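Local coordinates for sugar ABC transporter substrate-binding protein, BlMnBP1 (Bifidobacterium animalis subsp. lactis ATCC 27673, PDB 6I5R) that binds manno-oligosaccharides such as mannobiose as a solute-binding protein of an ABC transporter, probably delivering them for uptake during growth on beta-mannan, at residues A162-L167 and L178-E183; V188-N193 and I277-L282. All blocks are in the same frame, centred on the assembly; numbering follows the deposited sequence.

Contact 1. Residues A162-L167 and L178-E183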
loop_
_atom_site.group_PDB
_atom_site.type_symbol
_atom_site.label_atom_id
_atom_site.label_comp_id
_atom_site.label_asym_id
_atom_site.label_seq_id
_atom_site.Cartn_x
_atom_site.Cartn_y
_atom_site.Cartn_z
ATOM N N ALA A 162 -22.748 11.419 15.112
ATOM C CA ALA A 162 -22.933 12.468 14.122
ATOM C C ALA A 162 -24.255 12.339 13.372
ATOM O O ALA A 162 -24.656 13.266 12.652
ATOM C CB ALA A 162 -21.748 12.434 13.150
ATOM N N GLY A 163 -24.966 11.235 13.547
ATOM C CA GLY A 163 -26.213 11.094 12.822
ATOM C C GLY A 163 -26.044 10.654 11.389
ATOM O O GLY A 163 -26.969 10.794 10.591
ATOM N N ILE A 164 -24.876 10.129 11.031
ATOM C CA ILE A 164 -24.657 9.625 9.683
ATOM C C ILE A 164 -25.421 8.313 9.535
ATOM O O ILE A 164 -25.213 7.357 10.294
ATOM C CB ILE A 164 -23.155 9.453 9.397
ATOM C CG1 ILE A 164 -22.455 10.818 9.496
ATOM C CG2 ILE A 164 -22.941 8.797 8.033
ATOM C CD1 ILE A 164 -20.924 10.739 9.540
ATOM N N LYS A 165 -26.342 8.278 8.577
ATOM C CA LYS A 165 -27.231 7.142 8.382
ATOM C C LYS A 165 -26.642 6.096 7.440
ATOM O O LYS A 165 -26.634 4.904 7.766
ATOM C CB LYS A 165 -28.582 7.653 7.862
ATOM C CG LYS A 165 -29.295 8.535 8.856
ATOM C CD LYS A 165 -30.655 9.014 8.380
ATOM C CE LYS A 165 -31.512 9.504 9.567
ATOM N NZ LYS A 165 -32.962 9.632 9.172
ATOM N N GLU A 166 -26.135 6.535 6.289
ATOM C CA GLU A 166 -25.531 5.682 5.275
ATOM C C GLU A 166 -24.100 6.134 5.048
ATOM O O GLU A 166 -23.770 7.290 5.283
ATOM C CB GLU A 166 -26.304 5.770 3.975
ATOM C CG GLU A 166 -27.712 5.281 4.157
ATOM C CD GLU A 166 -28.689 5.951 3.234
ATOM O OE1 GLU A 166 -28.388 6.095 2.013
ATOM O OE2 GLU A 166 -29.757 6.337 3.744
ATOM N N LEU A 167 -23.246 5.217 4.615
ATOM C CA LEU A 167 -21.863 5.588 4.364
ATOM C C LEU A 167 -21.772 6.500 3.143
ATOM O O LEU A 167 -22.504 6.314 2.163
ATOM C CB LEU A 167 -21.003 4.342 4.183
ATOM C CG LEU A 167 -20.969 3.486 5.458
ATOM C CD1 LEU A 167 -20.214 2.174 5.174
ATOM C CD2 LEU A 167 -20.339 4.211 6.634
ATOM N N LEU A 178 -18.185 14.863 7.224
ATOM C CA LEU A 178 -17.147 15.453 8.057
ATOM C C LEU A 178 -17.685 16.651 8.836
ATOM O O LEU A 178 -17.382 16.822 10.018
ATOM C CB LEU A 178 -15.955 15.881 7.200
ATOM C CG LEU A 178 -15.234 14.721 6.485
ATOM C CD1 LEU A 178 -14.060 15.246 5.658
ATOM C CD2 LEU A 178 -14.787 13.696 7.502
ATOM N N LYS A 179 -18.523 17.462 8.203
ATOM C CA LYS A 179 -19.100 18.615 8.883
ATOM C C LYS A 179 -20.014 18.191 10.037
ATOM O O LYS A 179 -19.960 18.780 11.118
ATOM C CB LYS A 179 -19.839 19.463 7.839
ATOM C CG LYS A 179 -20.495 20.732 8.374
ATOM C CD LYS A 179 -21.307 21.434 7.300
ATOM C CE LYS A 179 -21.708 22.845 7.740
ATOM N NZ LYS A 179 -23.058 22.897 8.325
ATOM N N LEU A 180 -20.826 17.149 9.838
ATOM C CA LEU A 180 -21.646 16.642 10.932
ATOM C C LEU A 180 -20.786 16.169 12.096
ATOM O O LEU A 180 -21.120 16.408 13.266
ATOM C CB LEU A 180 -22.546 15.495 10.446
ATOM C CG LEU A 180 -23.702 15.844 9.491
ATOM C CD1 LEU A 180 -24.502 14.603 9.103
ATOM C CD2 LEU A 180 -24.598 16.866 10.169
ATOM N N ILE A 181 -19.698 15.445 11.791
ATOM C CA ILE A 181 -18.790 14.979 12.833
ATOM C C ILE A 181 -18.209 16.167 13.580
ATOM O O ILE A 181 -18.103 16.166 14.813
ATOM C CB ILE A 181 -17.689 14.087 12.203
ATOM C CG1 ILE A 181 -18.302 12.772 11.684
ATOM C CG2 ILE A 181 -16.564 13.872 13.189
ATOM C CD1 ILE A 181 -17.498 12.073 10.581
ATOM N N LYS A 182 -17.788 17.186 12.842
ATOM C CA LYS A 182 -17.179 18.344 13.474
ATOM C C LYS A 182 -18.179 19.038 14.383
ATOM O O LYS A 182 -17.844 19.419 15.509
ATOM C CB LYS A 182 -16.667 19.289 12.394
ATOM C CG LYS A 182 -15.932 20.495 12.876
ATOM C CD LYS A 182 -14.649 20.126 13.531
ATOM C CE LYS A 182 -13.968 21.388 14.097
ATOM N NZ LYS A 182 -12.808 20.953 14.893
ATOM N N GLU A 183 -19.429 19.150 13.937
ATOM C CA GLU A 183 -20.377 19.974 14.673
ATOM C C GLU A 183 -21.015 19.226 15.820
ATOM O O GLU A 183 -21.355 19.836 16.840
ATOM C CB GLU A 183 -21.448 20.519 13.737
ATOM C CG GLU A 183 -20.862 21.538 12.806
ATOM C CD GLU A 183 -21.849 22.168 11.913
ATOM O OE1 GLU A 183 -23.001 21.710 11.907
ATOM O OE2 GLU A 183 -21.473 23.143 11.217
#
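Ala162 sets its methyl against the flank of Ile181, with Ala162 CB 3.8 Å from Ile181 CG1. On the neighbouring residue of the helix, Ala162 CB is 4.2 Å from Leu180 CB. Leu180 lies alongside the end of helix 156-162. Its CB and CD1 both pass the carbonyl oxygen of Ala162, and Leu180 CD1 is 4.3 Å from Ile164 CG1. Leu180 CG is anti to its own carbonyl carbon (chi1 -70°), and the extended second torsion brings CD1 alongside Ala162 O. The chain leaves helix 156-162 at Gly163, where a Schellman motif with positive phi (80°) closes the last turn. At these backbone angles a CB would be jammed against Ala162 O. The end of the Ile164 side chain reaches helix 171-184. The contact thus joins two successive helices near the loop between them. The two isoleucines cross at a slant, Ile164 CD1 lying 3.8 Å from Ile181 CD1. In Ile164, CG1 is anti to the carbonyl carbon (chi1 -62°) and chi2 is extended, which brings CD1 to the delta methyl of Ile181. Phe159 of helix 156-162 touches both isoleucines.

Contact 2. Residues V188-N193 and I277-L282; sequences VPLYTN and IATMVL
Ile277 places its delta methyl over one face of the Tyr191 ring, a CH-pi contact with Ile277 CD1 3.9 Å from the ring centroid. The methyl sits off centre, nearest CG. Ile277 CG1 is anti to the carbonyl carbon (chi1 -68°) and carries CD1 over the ring. CG2 lies against Tyr191 CB. With alanine at Ile277 the ring face would probably lose its methyl cover, leaving the ring less firmly held. Met280 approaches the ring obliquely through its sulfur, a Met-aromatic contact, while its CG packs on Tyr191 CB. Leu190 CD1 meets Val281 CG2 at 4.0 Å. Further out, strand 277-283 pairs in parallel with 188-190. In the mixed sheet of this solute-binding protein it also pairs antiparallel with 139-155. Ala278 N gives a nearly straight bond to Val188 O (2.8 Å), and Tyr191 N gives one to Thr279 O (3.1 Å). Between them the chain turns a corner at Pro189. Thr279 OG1 donates to Pro189 O at 2.7 Å; the bond from Thr279 N is weak and bent. Water 1 donates to Tyr191 O and accepts from Val281 N. The Tyr191 hydroxyl bonds to Asp264 N. The threonine hydroxyl thus satisfies a buried carbonyl where the corner interrupts regular pairing.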
loop_
_atom_site.group_PDB
_atom_site.type_symbol
_atom_site.label_atom_id
_atom_site.label_comp_id
_atom_site.label_asym_id
_atom_site.label_seq_id
_atom_site.Cartn_x
_atom_site.Cartn_y
_atom_site.Cartn_z
ATOM N N VAL A 188 -11.782 14.398 15.811
ATOM C CA VAL A 188 -11.196 14.977 14.599
ATOM C C VAL A 188 -11.867 14.285 13.415
ATOM O O VAL A 188 -11.764 13.052 13.299
ATOM C CB VAL A 188 -9.668 14.791 14.575
ATOM C CG1 VAL A 188 -9.091 15.247 13.239
ATOM C CG2 VAL A 188 -9.019 15.544 15.727
ATOM N N PRO A 189 -12.553 15.005 12.518
ATOM C CA PRO A 189 -13.243 14.297 11.423
ATOM C C PRO A 189 -12.320 13.486 10.522
ATOM O O PRO A 189 -12.620 12.333 10.213
ATOM C CB PRO A 189 -13.938 15.430 10.652
ATOM C CG PRO A 189 -14.147 16.528 11.705
ATOM C CD PRO A 189 -12.954 16.428 12.610
ATOM N N LEU A 190 -11.198 14.061 10.092
ATOM C CA LEU A 190 -10.232 13.328 9.280
ATOM C C LEU A 190 -8.843 13.679 9.784
ATOM O O LEU A 190 -8.451 14.848 9.765
ATOM C CB LEU A 190 -10.391 13.664 7.794
ATOM C CG LEU A 190 -9.545 12.869 6.785
ATOM C CD1 LEU A 190 -10.198 12.731 5.427
ATOM C CD2 LEU A 190 -8.177 13.558 6.635
ATOM N N TYR A 191 -8.105 12.672 10.240
ATOM C CA TYR A 191 -6.765 12.876 10.766
ATOM C C TYR A 191 -5.787 12.599 9.645
ATOM O O TYR A 191 -5.833 11.527 9.039
ATOM C CB TYR A 191 -6.505 11.950 11.947
ATOM C CG TYR A 191 -5.301 12.283 12.769
ATOM C CD1 TYR A 191 -5.368 13.222 13.773
ATOM C CD2 TYR A 191 -4.104 11.625 12.569
ATOM C CE1 TYR A 191 -4.268 13.517 14.553
ATOM C CE2 TYR A 191 -3.009 11.905 13.345
ATOM C CZ TYR A 191 -3.085 12.859 14.335
ATOM O OH TYR A 191 -1.994 13.135 15.128
ATOM N N THR A 192 -4.917 13.560 9.357
ATOM C CA THR A 192 -4.141 13.444 8.143
ATOM C C THR A 192 -2.890 12.594 8.308
ATOM O O THR A 192 -2.409 12.078 7.312
ATOM C CB THR A 192 -3.664 14.805 7.623
ATOM O OG1 THR A 192 -2.806 15.399 8.609
ATOM C CG2 THR A 192 -4.806 15.714 7.312
ATOM N N ASN A 193 -2.360 12.459 9.530
ATOM C CA ASN A 193 -1.033 11.877 9.754
ATOM C C ASN A 193 -0.017 12.511 8.812
ATOM O O ASN A 193 0.860 11.847 8.262
ATOM C CB ASN A 193 -1.049 10.358 9.608
ATOM C CG ASN A 193 -1.348 9.661 10.929
ATOM O OD1 ASN A 193 -0.656 9.893 11.910
ATOM N ND2 ASN A 193 -2.399 8.838 10.960
ATOM N N ILE A 277 -10.765 10.270 16.830
ATOM C CA ILE A 277 -10.602 10.489 15.401
ATOM C C ILE A 277 -11.733 9.742 14.693
ATOM O O ILE A 277 -12.015 8.582 15.014
ATOM C CB ILE A 277 -9.252 9.971 14.876
ATOM C CG1 ILE A 277 -8.053 10.781 15.402
ATOM C CG2 ILE A 277 -9.286 9.962 13.362
ATOM C CD1 ILE A 277 -6.721 10.058 15.181
ATOM N N ALA A 278 -12.361 10.387 13.714
ATOM C CA ALA A 278 -13.473 9.720 13.042
ATOM C C ALA A 278 -13.046 8.943 11.799
ATOM O O ALA A 278 -13.557 7.848 11.546
ATOM C CB ALA A 278 -14.546 10.731 12.639
ATOM N N THR A 279 -12.140 9.498 10.991
ATOM C CA THR A 279 -11.688 8.797 9.798
ATOM C C THR A 279 -10.194 8.977 9.553
ATOM O O THR A 279 -9.595 9.988 9.920
ATOM C CB THR A 279 -12.431 9.257 8.543
ATOM O OG1 THR A 279 -12.060 10.600 8.224
ATOM C CG2 THR A 279 -13.942 9.195 8.743
ATOM N N MET A 280 -9.614 7.961 8.926
ATOM C CA MET A 280 -8.260 8.023 8.395
ATOM C C MET A 280 -8.241 7.297 7.062
ATOM O O MET A 280 -8.794 6.205 6.950
ATOM C CB MET A 280 -7.246 7.397 9.371
ATOM C CG MET A 280 -6.993 8.286 10.572
ATOM S SD MET A 280 -5.565 7.797 11.541
ATOM C CE MET A 280 -6.309 6.654 12.700
ATOM N N VAL A 281 -7.610 7.901 6.058
ATOM C CA VAL A 281 -7.602 7.354 4.710
ATOM C C VAL A 281 -6.393 6.428 4.649
ATOM O O VAL A 281 -5.263 6.864 4.459
ATOM C CB VAL A 281 -7.564 8.464 3.665
ATOM C CG1 VAL A 281 -7.466 7.885 2.248
ATOM C CG2 VAL A 281 -8.814 9.328 3.811
ATOM N N LEU A 282 -6.637 5.146 4.879
ATOM C CA LEU A 282 -5.568 4.158 4.991
ATOM C C LEU A 282 -6.041 2.866 4.361
ATOM O O LEU A 282 -7.234 2.622 4.249
ATOM C CB LEU A 282 -5.185 3.889 6.438
ATOM C CG LEU A 282 -4.646 5.079 7.215
ATOM C CD1 LEU A 282 -4.817 4.855 8.710
ATOM C CD2 LEU A 282 -3.203 5.291 6.863
HETATM O O HOH W 1 -6.373 10.405 6.530
#

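Overall arrangement
Contact 1 and contact 2 follow one another along the chain, their centres about 13 Å apart. Helix 171-184 is followed by strand 188-190, and one side of it packs on the sheet. Ile181 links them: Ile181 CG2 lies 3.8 Å from Ala278 CB, and the same Ile181 CG2 is 3.8 Å from Pro189 CA. Leu178 and Lys182 also touch Pro189. Contact 1 is peripheral, its centre about 27 Å from the chain centre, against about 17 Å for the centre of contact 2. Contact 2 is not itself part of the sugar site, but the side chain of Asn193 comes within about 9 Å of a bound mannose. Asn193 touches Trp265 and Leu282 touches Trp198, two residues of the glycan pocket.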